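Local coordinates for KP6 killer toxin subunit alpha (Ustilago maydis virus P6, PDB 4GVB), which is the subunit of a secreted, virus-encoded antifungal toxin that recognises receptors on sensitive fungal cells before the beta subunit joins in killing them, at residues L10-G22 and H64-L77. Sequence-based numbering, arbitrary orientation.
Sequences LSCKWECWCTAHG and HCSSLNNNMSCRSL
W17, L77 and C18 bury the most surface where strands 14-19 and 71-76 pair antiparallel, the latter an outermost strand of the chain's four-stranded antiparallel sheet. Six backbone hydrogen bonds join E15, W17 and T19 to R75, S73 and N71, and L77 N adds a seventh to K13 O.

The indole of W17 is broad and flat, suited to lying over the small S73 side chain. Its CG takes the crowded place between backbone N and carbonyl carbon (chi1 60°), which turns the ring over S73. There S73 CB makes a CH-pi contact 3.9 Å from the centroid of the W17 five-membered ring, while R75 CG meets the ring's rim at W17 CH2, 3.8 Å away. The R75 guanidinium stands nearly upright to the indole, 84° between planes; the H50 ring is what stacks on W17.

L77, branched and apolar, spreads its two methyls at the other end. L77 CD1 lies 3.8 Å from C12 CB, and L77 CD2 comes 3.5 Å from E15 OE1, whose partner oxygen OE2 hydrogen-bonds to H50 ND1.

Disulfides add covalent links to the packing on the face bearing W14 and M72. C16 and C74, a non-hydrogen-bonded pair, are joined directly across the strands. C18 instead reaches helix 58-67, which ends in a Schellman motif with N69, at positive phi, as its C-prime residue. Just beyond, N70 ND2 donates a hydrogen bond to Y67 O of the beta subunit. With both C18 and C65 sulfurs beside their own backbone N, the C18 SG–C65 SG bond of 2.0 Å closes with a CB-SG-SG-CB torsion of -85°.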
ATOM      1  N   LEU A  10      -4.905  15.904 -18.408  1.00 24.09           N
ATOM      2  CA  LEU A  10      -4.412  17.084 -19.116  1.00 24.37           C
ATOM      3  C   LEU A  10      -4.517  18.313 -18.219  1.00 21.94           C
ATOM      4  O   LEU A  10      -5.448  18.435 -17.430  1.00 19.10           O
ATOM      5  CB  LEU A  10      -5.203  17.292 -20.420  1.00 25.42           C
ATOM      6  CG  LEU A  10      -5.233  16.118 -21.418  1.00 31.79           C
ATOM      7  CD1 LEU A  10      -6.115  16.402 -22.640  1.00 29.10           C
ATOM      8  CD2 LEU A  10      -3.829  15.717 -21.860  1.00 34.37           C
ATOM      9  N   SER A  11      -3.563  19.231 -18.337  1.00 20.90           N
ATOM     10  CA  SER A  11      -3.569  20.441 -17.527  1.00 23.83           C
ATOM     11  C   SER A  11      -3.497  20.138 -16.033  1.00 23.49           C
ATOM     12  O   SER A  11      -4.000  20.903 -15.225  1.00 22.20           O
ATOM     13  CB  SER A  11      -4.811  21.298 -17.819  1.00 23.71           C
ATOM     14  OG  SER A  11      -4.939  21.541 -19.215  1.00 27.20           O
ATOM     15  N   CYS A  12      -2.896  19.012 -15.674  1.00 22.47           N
ATOM     16  CA  CYS A  12      -2.572  18.767 -14.281  1.00 21.43           C
ATOM     17  C   CYS A  12      -1.384  19.641 -13.901  1.00 25.62           C
ATOM     18  O   CYS A  12      -0.687  20.175 -14.774  1.00 22.05           O
ATOM     19  CB  CYS A  12      -2.270  17.288 -14.039  1.00 19.06           C
ATOM     20  SG  CYS A  12      -3.550  16.181 -14.655  1.00 18.37           S
ATOM     21  N   LYS A  13      -1.168  19.810 -12.603  1.00 20.00           N
ATOM     22  CA  LYS A  13      -0.076  20.639 -12.121  1.00 23.17           C
ATOM     23  C   LYS A  13       0.966  19.827 -11.364  1.00 28.69           C
ATOM     24  O   LYS A  13       2.120  20.224 -11.262  1.00 31.08           O
ATOM     25  CB  LYS A  13      -0.618  21.780 -11.260  1.00 23.18           C
ATOM     26  CG  LYS A  13      -1.645  22.622 -11.999  1.00 30.17           C
ATOM     27  CD  LYS A  13      -2.039  23.871 -11.224  1.00 33.92           C
ATOM     28  CE  LYS A  13      -2.889  24.783 -12.108  1.00 35.78           C
ATOM     29  NZ  LYS A  13      -2.743  26.227 -11.776  1.00 44.45           N
ATOM     30  N   TRP A  14       0.548  18.683 -10.841  1.00 22.69           N
ATOM     31  CA  TRP A  14       1.431  17.844 -10.050  1.00 24.32           C
ATOM     32  C   TRP A  14       1.311  16.390 -10.483  1.00 24.34           C
ATOM     33  O   TRP A  14       0.243  15.941 -10.925  1.00 17.89           O
ATOM     34  CB  TRP A  14       1.092  17.973  -8.568  1.00 26.15           C
ATOM     35  CG  TRP A  14       1.186  19.366  -8.035  1.00 25.73           C
ATOM     36  CD1 TRP A  14       0.151  20.201  -7.705  1.00 26.71           C
ATOM     37  CD2 TRP A  14       2.384  20.083  -7.751  1.00 28.62           C
ATOM     38  NE1 TRP A  14       0.641  21.396  -7.236  1.00 31.97           N
ATOM     39  CE2 TRP A  14       2.012  21.348  -7.257  1.00 30.47           C
ATOM     40  CE3 TRP A  14       3.744  19.776  -7.867  1.00 32.11           C
ATOM     41  CZ2 TRP A  14       2.948  22.307  -6.880  1.00 30.42           C
ATOM     42  CZ3 TRP A  14       4.675  20.733  -7.496  1.00 39.48           C
ATOM     43  CH2 TRP A  14       4.273  21.982  -7.008  1.00 36.20           C
ATOM     44  N   GLU A  15       2.417  15.657 -10.367  1.00 24.00           N
ATOM     45  CA  GLU A  15       2.450  14.242 -10.682  1.00 22.76           C
ATOM     46  C   GLU A  15       3.246  13.555  -9.586  1.00 26.98           C
ATOM     47  O   GLU A  15       4.463  13.712  -9.533  1.00 26.67           O
ATOM     48  CB  GLU A  15       3.140  14.030 -12.013  1.00 23.31           C
ATOM     49  CG  GLU A  15       3.464  12.590 -12.336  1.00 25.06           C
ATOM     50  CD  GLU A  15       4.089  12.476 -13.693  1.00 32.08           C
ATOM     51  OE1 GLU A  15       4.416  13.541 -14.263  1.00 32.56           O
ATOM     52  OE2 GLU A  15       4.226  11.342 -14.199  1.00 33.43           O
ATOM     53  N   CYS A  16       2.568  12.811  -8.709  1.00 22.33           N
ATOM     54  CA  CYS A  16       3.205  12.318  -7.482  1.00 20.77           C
ATOM     55  C   CYS A  16       3.103  10.804  -7.350  1.00 18.48           C
ATOM     56  O   CYS A  16       2.238  10.184  -7.956  1.00 20.27           O
ATOM     57  CB  CYS A  16       2.554  12.960  -6.248  1.00 22.55           C
ATOM     58  SG  CYS A  16       2.647  14.745  -6.119  1.00 24.59           S
ATOM     59  N   TRP A  17       3.996  10.216  -6.555  1.00 21.50           N
ATOM     60  CA  TRP A  17       3.958   8.779  -6.297  1.00 19.33           C
ATOM     61  C   TRP A  17       4.617   8.395  -4.978  1.00 20.59           C
ATOM     62  O   TRP A  17       5.489   9.104  -4.465  1.00 21.29           O
ATOM     63  CB  TRP A  17       4.580   7.974  -7.449  1.00 21.91           C
ATOM     64  CG  TRP A  17       6.022   8.279  -7.736  1.00 27.15           C
ATOM     65  CD1 TRP A  17       7.125   7.605  -7.269  1.00 25.76           C
ATOM     66  CD2 TRP A  17       6.522   9.325  -8.581  1.00 27.16           C
ATOM     67  NE1 TRP A  17       8.271   8.185  -7.757  1.00 26.16           N
ATOM     68  CE2 TRP A  17       7.929   9.236  -8.570  1.00 28.30           C
ATOM     69  CE3 TRP A  17       5.914  10.333  -9.335  1.00 26.74           C
ATOM     70  CZ2 TRP A  17       8.736  10.114  -9.291  1.00 29.27           C
ATOM     71  CZ3 TRP A  17       6.720  11.206 -10.045  1.00 30.76           C
ATOM     72  CH2 TRP A  17       8.113  11.094 -10.013  1.00 31.45           C
ATOM     73  N   CYS A  18       4.202   7.249  -4.444  1.00 19.48           N
ATOM     74  CA  CYS A  18       4.821   6.699  -3.244  1.00 19.32           C
ATOM     75  C   CYS A  18       6.158   6.036  -3.592  1.00 22.14           C
ATOM     76  O   CYS A  18       6.282   5.414  -4.634  1.00 24.36           O
ATOM     77  CB  CYS A  18       3.887   5.676  -2.592  1.00 17.28           C
ATOM     78  SG  CYS A  18       2.322   6.376  -2.018  1.00 18.44           S
ATOM     79  N   THR A  19       7.146   6.178  -2.711  1.00 23.78           N
ATOM     80  CA  THR A  19       8.451   5.552  -2.906  1.00 25.05           C
ATOM     81  C   THR A  19       8.894   4.738  -1.696  1.00 21.59           C
ATOM     82  O   THR A  19       8.693   5.137  -0.560  1.00 25.51           O
ATOM     83  CB  THR A  19       9.541   6.585  -3.250  1.00 25.27           C
ATOM     84  OG1 THR A  19       9.680   7.522  -2.178  1.00 25.13           O
ATOM     85  CG2 THR A  19       9.183   7.327  -4.525  1.00 23.11           C
ATOM     86  N   ALA A  20       9.478   3.578  -1.953  1.00 25.71           N
ATOM     87  CA  ALA A  20      10.014   2.743  -0.883  1.00 25.75           C
ATOM     88  C   ALA A  20      11.180   3.463  -0.232  1.00 29.22           C
ATOM     89  O   ALA A  20      12.049   3.999  -0.926  1.00 33.93           O
ATOM     90  CB  ALA A  20      10.457   1.426  -1.436  1.00 24.13           C
ATOM     91  N   HIS A  21      11.202   3.515   1.095  1.00 24.61           N
ATOM     92  CA  HIS A  21      12.345   4.121   1.764  1.00 33.78           C
ATOM     93  C   HIS A  21      13.620   3.325   1.427  1.00 34.53           C
ATOM     94  O   HIS A  21      13.550   2.142   1.093  1.00 32.32           O
ATOM     95  CB  HIS A  21      12.113   4.254   3.275  1.00 36.53           C
ATOM     96  CG  HIS A  21      12.245   2.969   4.036  1.00 36.60           C
ATOM     97  ND1 HIS A  21      11.295   2.538   4.939  1.00 41.41           N
ATOM     98  CD2 HIS A  21      13.227   2.036   4.050  1.00 35.57           C
ATOM     99  CE1 HIS A  21      11.682   1.389   5.471  1.00 36.78           C
ATOM    100  NE2 HIS A  21      12.851   1.061   4.947  1.00 35.13           N
ATOM    101  N   GLY A  22      14.775   3.981   1.484  1.00 37.86           N
ATOM    102  CA  GLY A  22      16.026   3.333   1.126  1.00 36.19           C
ATOM    103  C   GLY A  22      16.219   3.157  -0.373  1.00 41.31           C
ATOM    104  O   GLY A  22      17.014   3.868  -0.986  1.00 42.49           O
ATOM    105  N   HIS A  64      -1.063   9.647   2.807  1.00 16.78           N
ATOM    106  CA  HIS A  64      -1.290   8.266   2.410  1.00 19.40           C
ATOM    107  C   HIS A  64       0.036   7.514   2.263  1.00 19.33           C
ATOM    108  O   HIS A  64       0.223   6.458   2.881  1.00 17.29           O
ATOM    109  CB  HIS A  64      -2.142   8.165   1.131  1.00 17.92           C
ATOM    110  CG  HIS A  64      -2.269   6.768   0.617  1.00 15.51           C
ATOM    111  ND1 HIS A  64      -1.514   6.284  -0.438  1.00 15.94           N
ATOM    112  CD2 HIS A  64      -3.048   5.737   1.019  1.00 15.15           C
ATOM    113  CE1 HIS A  64      -1.818   5.016  -0.650  1.00 16.14           C
ATOM    114  NE2 HIS A  64      -2.751   4.661   0.220  1.00 21.79           N
ATOM    115  N   CYS A  65       0.960   8.044   1.458  1.00 19.02           N
ATOM    116  CA  CYS A  65       2.257   7.379   1.297  1.00 18.64           C
ATOM    117  C   CYS A  65       2.896   7.170   2.658  1.00 19.56           C
ATOM    118  O   CYS A  65       3.416   6.089   2.943  1.00 19.84           O
ATOM    119  CB  CYS A  65       3.204   8.187   0.403  1.00 18.62           C
ATOM    120  SG  CYS A  65       2.672   8.242  -1.318  1.00 16.41           S
ATOM    121  N   SER A  66       2.850   8.206   3.490  1.00 19.95           N
ATOM    122  CA  SER A  66       3.441   8.162   4.823  1.00 22.40           C
ATOM    123  C   SER A  66       2.758   7.167   5.773  1.00 24.64           C
ATOM    124  O   SER A  66       3.427   6.551   6.616  1.00 21.39           O
ATOM    125  CB  SER A  66       3.455   9.563   5.437  1.00 24.57           C
ATOM    126  OG  SER A  66       3.837   9.509   6.800  1.00 36.35           O
ATOM    127  N   SER A  67       1.441   7.008   5.638  1.00 19.91           N
ATOM    128  CA  SER A  67       0.709   6.022   6.441  1.00 22.06           C
ATOM    129  C   SER A  67       1.199   4.599   6.162  1.00 22.58           C
ATOM    130  O   SER A  67       1.106   3.699   7.023  1.00 21.80           O
ATOM    131  CB  SER A  67      -0.805   6.111   6.193  1.00 15.88           C
ATOM    132  OG  SER A  67      -1.202   5.511   4.955  1.00 19.98           O
ATOM    133  N   LEU A  68       1.733   4.402   4.958  1.00 17.72           N
ATOM    134  CA  LEU A  68       2.256   3.102   4.531  1.00 20.99           C
ATOM    135  C   LEU A  68       3.775   2.993   4.692  1.00 17.73           C
ATOM    136  O   LEU A  68       4.403   2.126   4.091  1.00 19.24           O
ATOM    137  CB  LEU A  68       1.866   2.814   3.074  1.00 19.54           C
ATOM    138  CG  LEU A  68       0.382   2.557   2.829  1.00 21.21           C
ATOM    139  CD1 LEU A  68       0.113   2.429   1.330  1.00 20.63           C
ATOM    140  CD2 LEU A  68      -0.080   1.313   3.588  1.00 20.23           C
ATOM    141  N   ASN A  69       4.336   3.868   5.517  1.00 17.14           N
ATOM    142  CA  ASN A  69       5.772   3.894   5.795  1.00 21.22           C
ATOM    143  C   ASN A  69       6.605   4.236   4.572  1.00 24.15           C
ATOM    144  O   ASN A  69       7.764   3.832   4.469  1.00 22.50           O
ATOM    145  CB  ASN A  69       6.237   2.562   6.388  1.00 21.52           C
ATOM    146  CG  ASN A  69       7.423   2.726   7.318  1.00 22.77           C
ATOM    147  OD1 ASN A  69       7.454   3.633   8.155  1.00 26.90           O
ATOM    148  ND2 ASN A  69       8.412   1.860   7.166  1.00 27.28           N
ATOM    149  N   ASN A  70       6.022   4.991   3.644  1.00 19.95           N
ATOM    150  CA  ASN A  70       6.738   5.340   2.421  1.00 21.77           C
ATOM    151  C   ASN A  70       7.084   6.822   2.342  1.00 24.97           C
ATOM    152  O   ASN A  70       6.595   7.637   3.123  1.00 20.99           O
ATOM    153  CB  ASN A  70       5.928   4.962   1.181  1.00 21.71           C
ATOM    154  CG  ASN A  70       5.666   3.484   1.077  1.00 22.26           C
ATOM    155  OD1 ASN A  70       6.527   2.664   1.392  1.00 21.19           O
ATOM    156  ND2 ASN A  70       4.472   3.132   0.630  1.00 18.78           N
ATOM    157  N   ASN A  71       7.933   7.162   1.380  1.00 24.53           N
ATOM    158  CA  ASN A  71       8.176   8.562   1.056  1.00 27.34           C
ATOM    159  C   ASN A  71       7.300   8.979  -0.124  1.00 25.40           C
ATOM    160  O   ASN A  71       6.543   8.164  -0.665  1.00 26.15           O
ATOM    161  CB  ASN A  71       9.655   8.794   0.732  1.00 26.09           C
ATOM    162  CG  ASN A  71      10.574   8.498   1.924  1.00 32.56           C
ATOM    163  OD1 ASN A  71      11.627   7.874   1.769  1.00 35.59           O
ATOM    164  ND2 ASN A  71      10.172   8.943   3.114  1.00 26.15           N
ATOM    165  N   MET A  72       7.387  10.245  -0.524  1.00 22.57           N
ATOM    166  CA  MET A  72       6.659  10.686  -1.711  1.00 22.82           C
ATOM    167  C   MET A  72       7.560  11.498  -2.635  1.00 24.46           C
ATOM    168  O   MET A  72       8.327  12.335  -2.181  1.00 24.52           O
ATOM    169  CB  MET A  72       5.453  11.531  -1.316  1.00 23.60           C
ATOM    170  CG  MET A  72       4.731  12.138  -2.509  1.00 24.39           C
ATOM    171  SD  MET A  72       3.427  13.256  -1.976  1.00 23.26           S
ATOM    172  CE  MET A  72       4.381  14.639  -1.353  1.00 24.61           C
ATOM    173  N   SER A  73       7.470  11.224  -3.931  1.00 26.52           N
ATOM    174  CA  SER A  73       8.079  12.086  -4.935  1.00 29.43           C
ATOM    175  C   SER A  73       7.001  12.775  -5.759  1.00 26.17           C
ATOM    176  O   SER A  73       5.976  12.172  -6.094  1.00 23.63           O
ATOM    177  CB  SER A  73       8.995  11.294  -5.861  1.00 27.99           C
ATOM    178  OG  SER A  73      10.207  10.946  -5.214  1.00 35.19           O
ATOM    179  N   CYS A  74       7.249  14.040  -6.084  1.00 29.44           N
ATOM    180  CA  CYS A  74       6.347  14.822  -6.927  1.00 30.14           C
ATOM    181  C   CYS A  74       7.134  15.572  -8.001  1.00 34.38           C
ATOM    182  O   CYS A  74       8.228  16.059  -7.740  1.00 31.89           O
ATOM    183  CB  CYS A  74       5.580  15.836  -6.087  1.00 31.61           C
ATOM    184  SG  CYS A  74       4.308  15.131  -5.025  1.00 25.79           S
ATOM    185  N   ARG A  75       6.568  15.653  -9.203  1.00 35.82           N
ATOM    186  CA  ARG A  75       7.069  16.542 -10.242  1.00 37.53           C
ATOM    187  C   ARG A  75       6.023  17.629 -10.498  1.00 37.59           C
ATOM    188  O   ARG A  75       4.820  17.368 -10.460  1.00 35.45           O
ATOM    189  CB  ARG A  75       7.342  15.767 -11.538  1.00 36.13           C
ATOM    190  CG  ARG A  75       8.319  14.604 -11.408  1.00 43.56           C
ATOM    191  CD  ARG A  75       9.772  15.085 -11.381  1.00 49.23           C
ATOM    192  NE  ARG A  75      10.716  14.034 -10.982  1.00 53.78           N
ATOM    193  CZ  ARG A  75      11.290  13.946  -9.781  1.00 51.27           C
ATOM    194  NH1 ARG A  75      11.030  14.849  -8.841  1.00 49.56           N
ATOM    195  NH2 ARG A  75      12.131  12.951  -9.516  1.00 56.09           N
ATOM    196  N   SER A  76       6.487  18.850 -10.741  1.00 39.50           N
ATOM    197  CA  SER A  76       5.618  19.953 -11.139  1.00 37.33           C
ATOM    198  C   SER A  76       5.377  19.885 -12.651  1.00 38.04           C
ATOM    199  O   SER A  76       6.302  19.624 -13.409  1.00 37.39           O
ATOM    200  CB  SER A  76       6.269  21.286 -10.758  1.00 38.51           C
ATOM    201  OG  SER A  76       5.587  22.389 -11.333  1.00 46.31           O
ATOM    202  N   LEU A  77       4.143  20.110 -13.098  1.00 37.04           N
ATOM    203  CA  LEU A  77       3.845  20.003 -14.528  1.00 34.59           C
ATOM    204  C   LEU A  77       3.564  21.367 -15.163  1.00 36.79           C
ATOM    205  O   LEU A  77       3.393  22.361 -14.456  1.00 38.62           O
ATOM    206  CB  LEU A  77       2.670  19.047 -14.773  1.00 28.59           C
ATOM    207  CG  LEU A  77       2.838  17.608 -14.283  1.00 29.48           C
ATOM    208  CD1 LEU A  77       1.511  16.828 -14.373  1.00 28.44           C
ATOM    209  CD2 LEU A  77       3.930  16.915 -15.089  1.00 31.80           C
TER
HETATM  210  O   HOH W   1       2.735  23.006 -10.547  1.00 38.68           O
HETATM  211  O   HOH W   2      11.543   8.938  -7.089  1.00 40.94           O
HETATM  212  O   HOH W   3      10.791   9.933  -2.850  1.00 29.27           O
HETATM  213  O   HOH W   4      12.670   6.688  -0.985  1.00 34.05           O
HETATM  214  O   HOH W   5       8.929   2.072   2.346  1.00 21.50           O